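Local coordinates for CPXV018 protein (PDB 4PDC), which probably acts as a secreted, MHC class I-like viral decoy that binds the natural killer cell receptor NKG2D, at residues L4-N9 against Y80-D85; E76-F81 against Y97-E102. The protein carries 2 engineered substitutions. One frame throughout, in Å; residues are numbered along the deposited sequence.

In the fold
The two contacts are successive joints of one antiparallel sheet, their centres about 13 Å apart. Strand 75-87 serves both: its 80-85 portion pairs with 4-9 on strand 2-13 in contact 1, and its 76-81 portion pairs with 97-102 at the end of strand 90-99 in contact 2, Tyr-80 and Phe-81 belonging to both. Along the chain, 4-9 comes first, helix 51-64 intervenes, and the hairpin 75-87/90-99 follows. Contact 1 thus joins strands distant in sequence near the centre of the chain, whereas contact 2 zips a local hairpin farther out. Helices 51-64, 113-126 and 131-146 cover the sheet, consistent with an MHC class I-like platform.

Contact 1: residues L4-N9 against Y80-D85; sequences LAFNFN and YFYECD
The rings of Phe-8 and Tyr-80 lie side by side and point the same way, their planes 31° apart; Phe-8 CD1 comes 3.8 Å from Tyr-80 CD2. In the plane of the Phe-8 ring, at its edge, sits the carbonyl oxygen of Tyr-80, 3.5 Å from Phe-8 CD1. Phe-6 repeats this with Tyr-82 O at its ring edge. Both phenylalanines have CG beside the backbone N (chi1 -61° in Phe-8), which brings the ring edge up to the carbonyl oxygen that accepts the same residue's N-H. Phe-62 stacks on Phe-8, while Phe-59 and Tyr-55 meet Phe-8 and Phe-6, respectively, edge-to-face.

On the other side of the sheet, Asn-7 ND2 lies at the edge of the Phe-81 ring, 3.7 Å from Phe-81 CD1, with amide and ring planes inclined by 54°. The methyl of Ala-5 fills in farther along the same ring, CB lying 3.7 Å from Phe-81 CE1, and the extended Glu-83 chain runs past that methyl.

The backbones are antiparallel, and Leu-4/Cys-84, Phe-6/Tyr-82 and Phe-8/Tyr-80 form hydrogen-bonded pairs. The shortest of their six bonds runs from Phe-6 N to Tyr-82 O at 2.7 Å and is nearly straight; its partner, Tyr-82 N to Phe-6 O, spans 2.9 Å. At the far end, Leu-4 CB packs 4.1 Å from Cys-84 SG, which is joined by a disulfide to Cys-134 of helix 131-146.

Leu-4, Phe-6, Phe-8, Tyr-80, Tyr-82 and Cys-84 therefore turn toward the helices, while the opposite surface mixes Ala-5 and Phe-81 with Asn-7 and Glu-83. The buried backbone polar groups of the three hydrogen-bonded pairs are satisfied between the strands, and the disulfide ties the sheet covalently to the helical layer.

Contact 2: residues E76-F81 against Y97-E102; sequences EDLTYF and YLYNGE
This is the open end of the beta hairpin 75-87/90-99, away from its connecting turn, where strand 90-99 runs into a type I' turn from Tyr-99 to Glu-102. Thr-79 and Leu-98 form the hydrogen-bonded pair, with Thr-79 N to Leu-98 O and Leu-98 N to Thr-79 O each 2.9 Å. Beyond it, Asn-100 holds Asp-77 twice: its backbone N donates to Asp-77 O at 2.8 Å, and its side-chain OD1 receives Asp-77 N at 2.9 Å, nearly in line with the amide C=O.

On the helix-facing side, Tyr-97 lies alongside Tyr-80, planes at 33°, CE2 approaching Tyr-80 CD1 to 3.5 Å. Leu-78 CD2 touches the edge of the Tyr-99 ring at CD2. Tyr-99, whose chi1 of -176° sets CG opposite the backbone N, carries its hydroxyl to Glu-76, donating to the anti lone pair of OE2 over 2.6 Å; the carboxylate stands steeply to the ring, 79° between planes. Asn-113 binds the other oxygen, OE1. On the opposite side, Thr-79 CB packs on Leu-98 CB.

A water accepts from Gly-101 N and lies 2.6 Å from Asp-77 OD2, linking the turn to the neighbouring strand. With one hydrogen bond donated by Tyr-99 and another by Asn-113, the buried Glu-76 carboxylate would probably be stabilised as an anion.

Contact 1: residues L4-N9 against Y80-D85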
loop_
_atom_site.group_PDB
_atom_site.type_symbol
_atom_site.label_atom_id
_atom_site.label_comp_id
_atom_site.label_asym_id
_atom_site.label_seq_id
_atom_site.Cartn_x
_atom_site.Cartn_y
_atom_site.Cartn_z
ATOM N N LEU E 4 -1.845 -12.152 14.531
ATOM C CA LEU E 4 -0.493 -12.018 14.016
ATOM C C LEU E 4 0.095 -10.753 14.621
ATOM O O LEU E 4 -0.456 -9.670 14.446
ATOM C CB LEU E 4 -0.500 -11.959 12.489
ATOM C CG LEU E 4 0.837 -11.901 11.751
ATOM C CD1 LEU E 4 1.681 -13.141 12.011
ATOM C CD2 LEU E 4 0.573 -11.739 10.276
ATOM N N ALA E 5 1.194 -10.900 15.351
ATOM C CA ALA E 5 1.806 -9.780 16.060
ATOM C C ALA E 5 3.222 -9.518 15.560
ATOM O O ALA E 5 3.983 -10.450 15.295
ATOM C CB ALA E 5 1.818 -10.044 17.551
ATOM N N PHE E 6 3.552 -8.237 15.435
ATOM C CA PHE E 6 4.888 -7.788 15.068
ATOM C C PHE E 6 5.455 -6.949 16.203
ATOM O O PHE E 6 4.840 -5.965 16.603
ATOM C CB PHE E 6 4.853 -6.963 13.782
ATOM C CG PHE E 6 4.375 -7.723 12.582
ATOM C CD1 PHE E 6 3.024 -7.912 12.358
ATOM C CD2 PHE E 6 5.278 -8.231 11.668
ATOM C CE1 PHE E 6 2.583 -8.606 11.253
ATOM C CE2 PHE E 6 4.843 -8.924 10.558
ATOM C CZ PHE E 6 3.494 -9.112 10.350
ATOM N N ASN E 7 6.616 -7.339 16.720
ATOM C CA ASN E 7 7.268 -6.588 17.791
ATOM C C ASN E 7 8.593 -5.994 17.319
ATOM O O ASN E 7 9.589 -6.704 17.182
ATOM C CB ASN E 7 7.497 -7.479 19.014
ATOM C CG ASN E 7 7.905 -6.684 20.244
ATOM O OD1 ASN E 7 9.042 -6.767 20.705
ATOM N ND2 ASN E 7 6.976 -5.893 20.770
ATOM N N PHE E 8 8.583 -4.690 17.057
ATOM C CA PHE E 8 9.771 -3.972 16.616
ATOM C C PHE E 8 10.512 -3.403 17.809
ATOM O O PHE E 8 9.913 -2.733 18.644
ATOM C CB PHE E 8 9.396 -2.839 15.663
ATOM C CG PHE E 8 8.707 -3.295 14.421
ATOM C CD1 PHE E 8 7.347 -3.560 14.426
ATOM C CD2 PHE E 8 9.411 -3.444 13.239
ATOM C CE1 PHE E 8 6.706 -3.978 13.276
ATOM C CE2 PHE E 8 8.774 -3.864 12.083
ATOM C CZ PHE E 8 7.420 -4.130 12.104
ATOM N N ASN E 9 11.813 -3.662 17.883
ATOM C CA ASN E 9 12.635 -3.107 18.951
ATOM C C ASN E 9 13.907 -2.469 18.416
ATOM O O ASN E 9 14.629 -3.071 17.618
ATOM C CB ASN E 9 12.995 -4.186 19.969
ATOM C CG ASN E 9 13.752 -3.630 21.157
ATOM O OD1 ASN E 9 13.228 -2.812 21.910
ATOM N ND2 ASN E 9 14.990 -4.073 21.332
ATOM N N TYR E 80 7.886 -0.915 19.317
ATOM C CA TYR E 80 6.611 -0.733 18.644
ATOM C C TYR E 80 5.971 -2.090 18.427
ATOM O O TYR E 80 6.544 -2.956 17.766
ATOM C CB TYR E 80 6.790 -0.010 17.314
ATOM C CG TYR E 80 5.516 0.125 16.510
ATOM C CD1 TYR E 80 4.402 0.772 17.035
ATOM C CD2 TYR E 80 5.433 -0.370 15.217
ATOM C CE1 TYR E 80 3.236 0.908 16.296
ATOM C CE2 TYR E 80 4.280 -0.239 14.474
ATOM C CZ TYR E 80 3.183 0.400 15.015
ATOM O OH TYR E 80 2.033 0.528 14.266
ATOM N N PHE E 81 4.785 -2.265 18.995
ATOM C CA PHE E 81 4.059 -3.524 18.916
ATOM C C PHE E 81 2.839 -3.314 18.043
ATOM O O PHE E 81 2.081 -2.381 18.270
ATOM C CB PHE E 81 3.665 -3.997 20.316
ATOM C CG PHE E 81 2.812 -5.231 20.329
ATOM C CD1 PHE E 81 3.381 -6.484 20.185
ATOM C CD2 PHE E 81 1.442 -5.140 20.513
ATOM C CE1 PHE E 81 2.597 -7.624 20.209
ATOM C CE2 PHE E 81 0.652 -6.275 20.538
ATOM C CZ PHE E 81 1.229 -7.517 20.387
ATOM N N TYR E 82 2.677 -4.155 17.024
ATOM C CA TYR E 82 1.516 -4.080 16.145
ATOM C C TYR E 82 0.915 -5.463 15.948
ATOM O O TYR E 82 1.611 -6.404 15.556
ATOM C CB TYR E 82 1.882 -3.470 14.788
ATOM C CG TYR E 82 0.684 -3.366 13.876
ATOM C CD1 TYR E 82 -0.218 -2.318 14.004
ATOM C CD2 TYR E 82 0.437 -4.329 12.907
ATOM C CE1 TYR E 82 -1.324 -2.223 13.184
ATOM C CE2 TYR E 82 -0.669 -4.243 12.083
ATOM C CZ TYR E 82 -1.544 -3.189 12.224
ATOM O OH TYR E 82 -2.651 -3.097 11.408
ATOM N N GLU E 83 -0.381 -5.576 16.224
ATOM C CA GLU E 83 -1.073 -6.856 16.184
ATOM C C GLU E 83 -2.405 -6.731 15.469
ATOM O O GLU E 83 -3.181 -5.825 15.762
ATOM C CB GLU E 83 -1.299 -7.384 17.603
ATOM C CG GLU E 83 -1.986 -8.734 17.672
ATOM C CD GLU E 83 -2.383 -9.107 19.086
ATOM O OE1 GLU E 83 -3.501 -8.736 19.497
ATOM O OE2 GLU E 83 -1.578 -9.761 19.784
ATOM N N CYS E 84 -2.662 -7.637 14.529
ATOM C CA CYS E 84 -3.987 -7.749 13.934
ATOM C C CYS E 84 -4.601 -9.067 14.396
ATOM O O CYS E 84 -3.895 -10.046 14.649
ATOM C CB CYS E 84 -3.934 -7.650 12.404
ATOM S SG CYS E 84 -3.119 -8.994 11.509
ATOM N N ASP E 85 -5.923 -9.065 14.522
ATOM C CA ASP E 85 -6.660 -10.182 15.092
ATOM C C ASP E 85 -7.841 -10.519 14.192
ATOM O O ASP E 85 -8.644 -9.643 13.869
ATOM C CB ASP E 85 -7.135 -9.827 16.504
ATOM C CG ASP E 85 -7.894 -10.957 17.178
ATOM O OD1 ASP E 85 -9.010 -11.292 16.723
ATOM O OD2 ASP E 85 -7.381 -11.493 18.182
#

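Contact 2: residues E76-F81 against Y97-E102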
loop_
_atom_site.group_PDB
_atom_site.type_symbol
_atom_site.label_atom_id
_atom_site.label_comp_id
_atom_site.label_asym_id
_atom_site.label_seq_id
_atom_site.Cartn_x
_atom_site.Cartn_y
_atom_site.Cartn_z
ATOM N N GLU E 76 18.643 4.228 25.327
ATOM C CA GLU E 76 17.285 4.396 24.823
ATOM C C GLU E 76 16.802 3.096 24.200
ATOM O O GLU E 76 17.424 2.576 23.272
ATOM C CB GLU E 76 17.205 5.524 23.788
ATOM C CG GLU E 76 17.228 6.918 24.379
ATOM C CD GLU E 76 16.672 7.965 23.429
ATOM O OE1 GLU E 76 17.071 7.975 22.242
ATOM O OE2 GLU E 76 15.830 8.778 23.874
ATOM N N ASP E 77 15.697 2.579 24.727
ATOM C CA ASP E 77 15.056 1.389 24.190
ATOM C C ASP E 77 13.672 1.751 23.675
ATOM O O ASP E 77 12.819 2.215 24.428
ATOM C CB ASP E 77 14.959 0.295 25.253
ATOM C CG ASP E 77 14.452 -1.014 24.691
ATOM O OD1 ASP E 77 15.219 -1.683 23.968
ATOM O OD2 ASP E 77 13.289 -1.375 24.969
ATOM N N LEU E 78 13.463 1.536 22.382
ATOM C CA LEU E 78 12.203 1.872 21.737
ATOM C C LEU E 78 11.530 0.607 21.238
ATOM O O LEU E 78 12.159 -0.207 20.566
ATOM C CB LEU E 78 12.439 2.843 20.581
ATOM C CG LEU E 78 12.981 4.214 20.983
ATOM C CD1 LEU E 78 13.546 4.931 19.778
ATOM C CD2 LEU E 78 11.873 5.040 21.624
ATOM N N THR E 79 10.255 0.438 21.579
ATOM C CA THR E 79 9.490 -0.706 21.099
ATOM C C THR E 79 8.210 -0.251 20.421
ATOM O O THR E 79 7.545 0.675 20.882
ATOM C CB THR E 79 9.129 -1.676 22.237
ATOM O OG1 THR E 79 10.322 -2.107 22.903
ATOM C CG2 THR E 79 8.390 -2.893 21.703
ATOM N N TYR E 80 7.886 -0.915 19.317
ATOM C CA TYR E 80 6.611 -0.733 18.644
ATOM C C TYR E 80 5.971 -2.090 18.427
ATOM O O TYR E 80 6.544 -2.956 17.766
ATOM C CB TYR E 80 6.790 -0.010 17.314
ATOM C CG TYR E 80 5.516 0.125 16.510
ATOM C CD1 TYR E 80 4.402 0.772 17.035
ATOM C CD2 TYR E 80 5.433 -0.370 15.217
ATOM C CE1 TYR E 80 3.236 0.908 16.296
ATOM C CE2 TYR E 80 4.280 -0.239 14.474
ATOM C CZ TYR E 80 3.183 0.400 15.015
ATOM O OH TYR E 80 2.033 0.528 14.266
ATOM N N PHE E 81 4.785 -2.265 18.995
ATOM C CA PHE E 81 4.059 -3.524 18.916
ATOM C C PHE E 81 2.839 -3.314 18.043
ATOM O O PHE E 81 2.081 -2.381 18.270
ATOM C CB PHE E 81 3.665 -3.997 20.316
ATOM C CG PHE E 81 2.812 -5.231 20.329
ATOM C CD1 PHE E 81 3.381 -6.484 20.185
ATOM C CD2 PHE E 81 1.442 -5.140 20.513
ATOM C CE1 PHE E 81 2.597 -7.624 20.209
ATOM C CE2 PHE E 81 0.652 -6.275 20.538
ATOM C CZ PHE E 81 1.229 -7.517 20.387
ATOM N N TYR E 97 3.303 1.517 22.066
ATOM C CA TYR E 97 4.614 2.143 21.987
ATOM C C TYR E 97 5.260 2.113 23.367
ATOM O O TYR E 97 4.636 2.541 24.341
ATOM C CB TYR E 97 4.509 3.587 21.506
ATOM C CG TYR E 97 3.688 3.791 20.256
ATOM C CD1 TYR E 97 2.303 3.890 20.320
ATOM C CD2 TYR E 97 4.297 3.912 19.014
ATOM C CE1 TYR E 97 1.549 4.089 19.180
ATOM C CE2 TYR E 97 3.553 4.111 17.869
ATOM C CZ TYR E 97 2.178 4.201 17.958
ATOM O OH TYR E 97 1.430 4.401 16.820
ATOM N N LEU E 98 6.495 1.620 23.447
ATOM C CA LEU E 98 7.230 1.584 24.712
ATOM C C LEU E 98 8.526 2.371 24.610
ATOM O O LEU E 98 9.264 2.255 23.628
ATOM C CB LEU E 98 7.562 0.149 25.138
ATOM C CG LEU E 98 6.464 -0.911 25.111
ATOM C CD1 LEU E 98 7.050 -2.280 25.412
ATOM C CD2 LEU E 98 5.390 -0.562 26.109
ATOM N N TYR E 99 8.789 3.169 25.640
ATOM C CA TYR E 99 10.070 3.833 25.810
ATOM C C TYR E 99 10.696 3.309 27.097
ATOM O O TYR E 99 10.153 3.515 28.184
ATOM C CB TYR E 99 9.901 5.352 25.863
ATOM C CG TYR E 99 11.212 6.100 25.940
ATOM C CD1 TYR E 99 11.787 6.407 27.165
ATOM C CD2 TYR E 99 11.882 6.487 24.788
ATOM C CE1 TYR E 99 12.989 7.084 27.239
ATOM C CE2 TYR E 99 13.083 7.167 24.853
ATOM C CZ TYR E 99 13.630 7.462 26.081
ATOM O OH TYR E 99 14.822 8.137 26.153
ATOM N N ASN E 100 11.827 2.623 26.966
ATOM C CA ASN E 100 12.448 1.933 28.092
ATOM C C ASN E 100 11.440 1.037 28.817
ATOM O O ASN E 100 11.396 0.987 30.045
ATOM C CB ASN E 100 13.073 2.947 29.053
ATOM C CG ASN E 100 14.246 3.690 28.424
ATOM O OD1 ASN E 100 14.864 3.202 27.479
ATOM N ND2 ASN E 100 14.554 4.869 28.943
ATOM N N GLY E 101 10.628 0.331 28.035
ATOM C CA GLY E 101 9.723 -0.669 28.570
ATOM C C GLY E 101 8.413 -0.118 29.097
ATOM O O GLY E 101 7.531 -0.885 29.478
ATOM N N GLU E 102 8.280 1.206 29.115
ATOM C CA GLU E 102 7.083 1.851 29.647
ATOM C C GLU E 102 6.178 2.354 28.530
ATOM O O GLU E 102 6.615 3.120 27.664
ATOM C CB GLU E 102 7.474 3.008 30.566
ATOM C CG GLU E 102 6.295 3.767 31.144
ATOM C CD GLU E 102 6.718 4.797 32.172
ATOM O OE1 GLU E 102 7.189 4.394 33.259
ATOM O OE2 GLU E 102 6.586 6.009 31.891
HETATM O O HOH W 1 11.057 -0.132 25.135
#